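Local coordinates for catalase A (Saccharomyces cerevisiae, PDB 1A4E), which probably breaks down the hydrogen peroxide made by peroxisomal oxidases into water and oxygen, using a bound heme, at residues P143-I146 with H147-K150; P189-Y192 with R193-H196; P305-F308 with F309-V312. One frame throughout, in Å; residues are numbered along the deposited sequence.

Contact 1. Residues P143-I146 with H147-K150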
loop_
_atom_site.group_PDB
_atom_site.type_symbol
_atom_site.label_atom_id
_atom_site.label_comp_id
_atom_site.label_asym_id
_atom_site.label_seq_id
_atom_site.Cartn_x
_atom_site.Cartn_y
_atom_site.Cartn_z
ATOM N N PRO B 143 -4.734 15.363 16.917
ATOM C CA PRO B 143 -5.699 14.381 16.409
ATOM C C PRO B 143 -7.114 14.626 16.926
ATOM O O PRO B 143 -8.075 14.572 16.163
ATOM C CB PRO B 143 -5.142 13.042 16.842
ATOM C CG PRO B 143 -3.659 13.300 16.880
ATOM C CD PRO B 143 -3.603 14.672 17.538
ATOM N N HIS B 144 -7.210 14.981 18.219
ATOM C CA HIS B 144 -8.469 15.257 18.901
ATOM C C HIS B 144 -9.175 16.463 18.319
ATOM O O HIS B 144 -10.373 16.412 18.043
ATOM C CB HIS B 144 -8.231 15.531 20.370
ATOM C CG HIS B 144 -7.692 14.359 21.161
ATOM N ND1 HIS B 144 -8.338 13.631 22.061
ATOM C CD2 HIS B 144 -6.410 13.884 21.077
ATOM C CE1 HIS B 144 -7.507 12.734 22.533
ATOM N NE2 HIS B 144 -6.351 12.899 21.932
ATOM N N PHE B 145 -8.410 17.539 18.111
ATOM C CA PHE B 145 -8.945 18.768 17.569
ATOM C C PHE B 145 -9.438 18.598 16.133
ATOM O O PHE B 145 -10.548 19.026 15.826
ATOM C CB PHE B 145 -7.859 19.854 17.653
ATOM C CG PHE B 145 -8.233 21.097 16.857
ATOM C CD1 PHE B 145 -9.312 21.893 17.259
ATOM C CD2 PHE B 145 -7.547 21.381 15.670
ATOM C CE1 PHE B 145 -9.709 22.965 16.460
ATOM C CE2 PHE B 145 -7.954 22.454 14.878
ATOM C CZ PHE B 145 -9.032 23.238 15.271
ATOM N N ILE B 146 -8.651 17.997 15.226
ATOM C CA ILE B 146 -9.074 17.825 13.842
ATOM C C ILE B 146 -10.271 16.892 13.743
ATOM O O ILE B 146 -11.127 17.110 12.887
ATOM C CB ILE B 146 -7.867 17.303 13.003
ATOM C CG1 ILE B 146 -6.805 18.395 12.953
ATOM C CG2 ILE B 146 -8.277 16.958 11.568
ATOM C CD1 ILE B 146 -7.224 19.707 12.233
ATOM N N HIS B 147 -10.381 15.889 14.628
ATOM C CA HIS B 147 -11.548 15.023 14.657
ATOM C C HIS B 147 -12.815 15.824 14.935
ATOM O O HIS B 147 -13.839 15.599 14.283
ATOM C CB HIS B 147 -11.392 13.953 15.736
ATOM C CG HIS B 147 -10.367 12.865 15.440
ATOM N ND1 HIS B 147 -9.809 11.981 16.268
ATOM C CD2 HIS B 147 -9.817 12.641 14.206
ATOM C CE1 HIS B 147 -8.960 11.246 15.601
ATOM N NE2 HIS B 147 -8.975 11.661 14.361
ATOM N N THR B 148 -12.749 16.801 15.864
ATOM C CA THR B 148 -13.913 17.624 16.190
ATOM C C THR B 148 -14.245 18.655 15.115
ATOM O O THR B 148 -15.381 19.116 15.040
ATOM C CB THR B 148 -13.716 18.352 17.547
ATOM O OG1 THR B 148 -12.609 19.230 17.444
ATOM C CG2 THR B 148 -13.500 17.358 18.664
ATOM N N GLN B 149 -13.263 19.013 14.276
ATOM C CA GLN B 149 -13.464 19.901 13.139
ATOM C C GLN B 149 -14.112 19.214 11.942
ATOM O O GLN B 149 -14.645 19.868 11.045
ATOM C CB GLN B 149 -12.135 20.480 12.667
ATOM C CG GLN B 149 -11.508 21.463 13.628
ATOM C CD GLN B 149 -12.336 22.716 13.864
ATOM O OE1 GLN B 149 -12.738 23.015 14.985
ATOM N NE2 GLN B 149 -12.629 23.492 12.822
ATOM N N LYS B 150 -14.050 17.881 11.916
ATOM C CA LYS B 150 -14.566 17.113 10.809
ATOM C C LYS B 150 -15.970 16.558 11.034
ATOM O O LYS B 150 -16.872 17.308 11.414
ATOM C CB LYS B 150 -13.537 16.014 10.525
ATOM C CG LYS B 150 -12.345 16.524 9.727
ATOM C CD LYS B 150 -11.336 15.401 9.596
ATOM C CE LYS B 150 -10.316 15.708 8.528
ATOM N NZ LYS B 150 -10.883 15.515 7.205
#
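P143 and H147 meet one turn apart on helix 141-149, a helix of the catalase heme domain that runs close to the active site. H147 N donates to P143 O at 3.1 Å, the i to i+4 bond of an alpha-helix. The same carbonyl oxygen lies over one face of the H147 imidazole, 2.9 Å above its plane and offset toward the rim. Both ring nitrogens of H147 are bonded to other chains: ND1 to the T387 carbonyl of a third subunit and NE2 to E48 of a second subunit. Next along, T148 N donates to H144 O at 3.2 Å. The H144 side chain turns off the helix to F166 of helix 160-168 and, edge-to-face, to F20 of the second subunit.

F145 is gripped twice at its carbonyl. Q149 N reaches F145 O at 3.1 Å, and the T148 hydroxyl OG1 donates to F145 O at 2.6 Å. T148 puts OG1 there by setting it between its own backbone N and carbonyl carbon (chi1 63°), so the hydroxyl folds back on the preceding turn. The F145 ring carries Q149 over one face. Q149 CG makes a CH-pi contact 3.8 Å from the centroid of the F145 ring, and the Q149 amide is tilted 24° from the ring plane.

I146 closes the row near the C-terminal end of the helix. Q149 N and K150 N both make weak bonds to I146 O. The I146 side chain rests on P55, a residue of the azide pocket, and lies about 7 Å from that of H56. The K150 side chain crosses that of I146 obliquely, with K150 CE 3.9 Å from I146 CG2.

Contact 2. Residues P189-Y192 with R193-H196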
loop_
_atom_site.group_PDB
_atom_site.type_symbol
_atom_site.label_atom_id
_atom_site.label_comp_id
_atom_site.label_asym_id
_atom_site.label_seq_id
_atom_site.Cartn_x
_atom_site.Cartn_y
_atom_site.Cartn_z
ATOM N N PRO B 189 -12.114 34.305 3.376
ATOM C CA PRO B 189 -11.489 35.191 2.393
ATOM C C PRO B 189 -12.257 35.232 1.082
ATOM O O PRO B 189 -12.958 34.282 0.737
ATOM C CB PRO B 189 -10.096 34.651 2.189
ATOM C CG PRO B 189 -9.857 33.799 3.399
ATOM C CD PRO B 189 -11.218 33.189 3.655
ATOM N N ALA B 190 -12.132 36.326 0.330
ATOM C CA ALA B 190 -12.810 36.469 -0.958
ATOM C C ALA B 190 -12.222 35.556 -2.029
ATOM O O ALA B 190 -12.886 35.168 -2.994
ATOM C CB ALA B 190 -12.700 37.904 -1.446
ATOM N N ASN B 191 -10.937 35.259 -1.807
ATOM C CA ASN B 191 -10.135 34.371 -2.621
ATOM C C ASN B 191 -8.744 34.222 -2.009
ATOM O O ASN B 191 -8.429 34.857 -0.995
ATOM C CB ASN B 191 -10.027 34.923 -4.036
ATOM C CG ASN B 191 -9.533 36.354 -4.151
ATOM O OD1 ASN B 191 -8.392 36.676 -3.852
ATOM N ND2 ASN B 191 -10.398 37.255 -4.587
ATOM N N TYR B 192 -7.888 33.381 -2.610
ATOM C CA TYR B 192 -6.532 33.142 -2.124
ATOM C C TYR B 192 -5.552 34.289 -2.333
ATOM O O TYR B 192 -4.535 34.392 -1.643
ATOM C CB TYR B 192 -5.970 31.886 -2.790
ATOM C CG TYR B 192 -6.678 30.604 -2.373
ATOM C CD1 TYR B 192 -6.931 30.362 -1.019
ATOM C CD2 TYR B 192 -7.073 29.671 -3.341
ATOM C CE1 TYR B 192 -7.580 29.197 -0.626
ATOM C CE2 TYR B 192 -7.727 28.502 -2.949
ATOM C CZ TYR B 192 -7.979 28.276 -1.593
ATOM O OH TYR B 192 -8.636 27.131 -1.185
ATOM N N ARG B 193 -5.870 35.166 -3.290
ATOM C CA ARG B 193 -5.052 36.335 -3.586
ATOM C C ARG B 193 -5.288 37.473 -2.599
ATOM O O ARG B 193 -4.555 38.455 -2.584
ATOM C CB ARG B 193 -5.374 36.818 -4.987
ATOM C CG ARG B 193 -5.052 35.777 -6.044
ATOM C CD ARG B 193 -5.948 35.908 -7.258
ATOM N NE ARG B 193 -5.916 37.243 -7.814
ATOM C CZ ARG B 193 -7.027 37.947 -8.042
ATOM N NH1 ARG B 193 -8.237 37.474 -7.783
ATOM N NH2 ARG B 193 -6.905 39.175 -8.511
ATOM N N SER B 194 -6.305 37.343 -1.749
ATOM C CA SER B 194 -6.695 38.400 -0.839
ATOM C C SER B 194 -6.511 38.044 0.630
ATOM O O SER B 194 -7.297 38.474 1.476
ATOM C CB SER B 194 -8.150 38.741 -1.126
ATOM O OG SER B 194 -8.345 39.194 -2.458
ATOM N N MET B 195 -5.475 37.248 0.944
ATOM C CA MET B 195 -5.184 36.842 2.317
ATOM C C MET B 195 -3.690 36.818 2.594
ATOM O O MET B 195 -2.869 36.795 1.676
ATOM C CB MET B 195 -5.751 35.445 2.620
ATOM C CG MET B 195 -5.312 34.361 1.647
ATOM S SD MET B 195 -5.834 32.692 2.115
ATOM C CE MET B 195 -4.290 31.876 1.824
ATOM N N HIS B 196 -3.333 36.856 3.876
ATOM C CA HIS B 196 -1.936 36.813 4.286
ATOM C C HIS B 196 -1.507 35.400 4.641
ATOM O O HIS B 196 -2.344 34.527 4.827
ATOM C CB HIS B 196 -1.704 37.689 5.516
ATOM C CG HIS B 196 -2.020 39.156 5.317
ATOM N ND1 HIS B 196 -1.782 39.885 4.237
ATOM C CD2 HIS B 196 -2.607 39.977 6.248
ATOM C CE1 HIS B 196 -2.193 41.109 4.465
ATOM N NE2 HIS B 196 -2.687 41.151 5.679
#
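N191 and S194 meet through their side chains across a tight bend in the loop between helix 176-182 and strand 197-198. The S194 hydroxyl OG donates to N191 OD1 at 2.9 Å. It comes from above the plane of the amide, 37° out of it, and so misses the lone pairs. N191 holds its amide between its own backbone N and carbonyl carbon (chi1 54°). This folds OD1 over the following residues, 3.2 Å from R193 CB. A weak backbone bond from S194 N to N191 O, 3.4 Å long, spans the same bend.

R193 crosses N191 obliquely. The R193 guanidinium and the N191 amide lie 22° from parallel, with R193 NH1 3.9 Å from N191 ND2. The charge of R193 is met elsewhere, by a salt bridge from NH1 to D247.

The other half of the contact is apolar. Y192 and M195 run side by side and point the same way. M195 SD sits at the edge of the Y192 ring, near its plane and 5.4 Å from the ring centroid, which makes a Met-aromatic contact. The nearest ring atom is Y192 CD1, 4.1 Å from M195 SD. The sulfur also approaches P189, with P189 CG 4.4 Å from M195 SD, so it lies against both the proline and the tyrosine. This apolar side faces the heme region: the M195 side chain is about 8 Å from that of the active-site N129.

The bend sits against helix 243-253, where Y192 touches C244 and R193 touches A251. Y192 also stacks on F94 of strand 87-95. M195 O accepts from W260 of strand 259-267, and R193 O and H196 ND1 both bond to T221 at the end of strand 212-221.

Contact 3. Residues P305-F308 with F309-V312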
loop_
_atom_site.group_PDB
_atom_site.type_symbol
_atom_site.label_atom_id
_atom_site.label_comp_id
_atom_site.label_asym_id
_atom_site.label_seq_id
_atom_site.Cartn_x
_atom_site.Cartn_y
_atom_site.Cartn_z
ATOM N N PRO B 305 -0.308 25.159 -13.011
ATOM C CA PRO B 305 0.060 23.762 -13.243
ATOM C C PRO B 305 -0.507 23.245 -14.558
ATOM O O PRO B 305 -1.557 23.713 -15.006
ATOM C CB PRO B 305 -0.489 23.016 -12.035
ATOM C CG PRO B 305 -0.511 24.081 -10.962
ATOM C CD PRO B 305 -1.022 25.285 -11.743
ATOM N N LEU B 306 0.215 22.327 -15.212
ATOM C CA LEU B 306 -0.300 21.665 -16.405
ATOM C C LEU B 306 -1.251 20.541 -16.020
ATOM O O LEU B 306 -2.252 20.287 -16.689
ATOM C CB LEU B 306 0.836 21.089 -17.223
ATOM C CG LEU B 306 1.769 22.092 -17.878
ATOM C CD1 LEU B 306 2.925 21.351 -18.506
ATOM C CD2 LEU B 306 1.014 22.902 -18.920
ATOM N N ASN B 307 -0.975 19.880 -14.897
ATOM C CA ASN B 307 -1.800 18.776 -14.452
ATOM C C ASN B 307 -1.929 18.877 -12.946
ATOM O O ASN B 307 -0.956 18.786 -12.197
ATOM C CB ASN B 307 -1.137 17.454 -14.872
ATOM C CG ASN B 307 -2.033 16.252 -14.668
ATOM O OD1 ASN B 307 -2.849 15.866 -15.503
ATOM N ND2 ASN B 307 -1.879 15.650 -13.500
ATOM N N PHE B 308 -3.170 19.085 -12.515
ATOM C CA PHE B 308 -3.470 19.228 -11.110
ATOM C C PHE B 308 -3.017 18.029 -10.294
ATOM O O PHE B 308 -2.376 18.245 -9.273
ATOM C CB PHE B 308 -4.971 19.430 -10.921
ATOM C CG PHE B 308 -5.347 19.735 -9.472
ATOM C CD1 PHE B 308 -5.306 21.052 -9.008
ATOM C CD2 PHE B 308 -5.735 18.707 -8.601
ATOM C CE1 PHE B 308 -5.655 21.338 -7.687
ATOM C CE2 PHE B 308 -6.082 19.002 -7.278
ATOM C CZ PHE B 308 -6.040 20.317 -6.823
ATOM N N PHE B 309 -3.299 16.786 -10.711
ATOM C CA PHE B 309 -2.954 15.614 -9.921
ATOM C C PHE B 309 -1.458 15.456 -9.709
ATOM O O PHE B 309 -0.991 15.310 -8.581
ATOM C CB PHE B 309 -3.487 14.321 -10.577
ATOM C CG PHE B 309 -3.144 13.074 -9.759
ATOM C CD1 PHE B 309 -3.981 12.690 -8.703
ATOM C CD2 PHE B 309 -1.973 12.342 -10.024
ATOM C CE1 PHE B 309 -3.641 11.593 -7.910
ATOM C CE2 PHE B 309 -1.641 11.251 -9.227
ATOM C CZ PHE B 309 -2.473 10.877 -8.176
ATOM N N ALA B 310 -0.712 15.488 -10.802
ATOM C CA ALA B 310 0.716 15.254 -10.751
ATOM C C ALA B 310 1.516 16.322 -10.023
ATOM O O ALA B 310 2.488 16.017 -9.329
ATOM C CB ALA B 310 1.238 15.130 -12.166
ATOM N N GLN B 311 1.067 17.575 -10.129
ATOM C CA GLN B 311 1.810 18.681 -9.566
ATOM C C GLN B 311 1.319 19.279 -8.266
ATOM O O GLN B 311 2.125 19.783 -7.487
ATOM C CB GLN B 311 1.908 19.771 -10.627
ATOM C CG GLN B 311 2.744 19.253 -11.781
ATOM C CD GLN B 311 2.805 20.195 -12.953
ATOM O OE1 GLN B 311 3.866 20.678 -13.335
ATOM N NE2 GLN B 311 1.657 20.474 -13.560
ATOM N N VAL B 312 0.015 19.225 -8.005
ATOM C CA VAL B 312 -0.563 19.828 -6.813
ATOM C C VAL B 312 -0.984 18.745 -5.829
ATOM O O VAL B 312 -0.614 18.774 -4.653
ATOM C CB VAL B 312 -1.777 20.711 -7.222
ATOM C CG1 VAL B 312 -2.362 21.421 -6.017
ATOM C CG2 VAL B 312 -1.327 21.776 -8.198
#
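V312 lies over one face of the F308 ring, four residues on along the short helix 308-313. The V312 CB makes a CH-pi contact, 4.1 Å from the centroid of the F308 ring and 17° off its normal. The methyl CG1 of V312 reaches toward the rim, 3.7 Å from F308 CE1. F308 brings its ring to this place by setting CG opposite its backbone N (chi1 -174°). The backbone ties the same pair: V312 N donates to F308 O at 2.9 Å. The second V312 branch turns to the start of the bend, where CG2 is 3.7 Å from P305 CG. One valine thus packs against both the proline that leads into the helix and the phenylalanine of its first turn.

N307 occupies the N-cap position. Its carbonyl opens the helix hydrogen bonding, with Q311 N 3.1 Å from N307 O. The extended Q311 side chain runs back along the loop.

Two other subunits touch this part of the chain. Q154 of a second subunit bonds to P305 O, F308 makes backbone hydrogen bonds to that subunit, and F309 packs on G374 of a fourth subunit. The helix comes close to the heme pocket, as the V312 side chain is about 7 Å from the heme, and V312 O accepts from R53. The turn from P305 to N307 links strand 294-303 of the large antiparallel sheet to helix 308-313.

How the contacts relate
All three contacts are local and largely buried. Contact 1 lies in helix 141-149, contact 2 in a loop and contact 3 at the start of helix 308-313, so no two share an element. None touches another: the nearest atoms of contacts 2 and 3 are about 9 Å apart. Contact 1 rests on helix bonds and on histidine bonds to other subunits. Contact 2 meets no other chain, and pairs a polar bend with a sulfur-aromatic contact. Contact 3 joins apolar packing to the first backbone bonds of a helix, with L306 exposed. Contacts 1 and 3 both reach the second subunit.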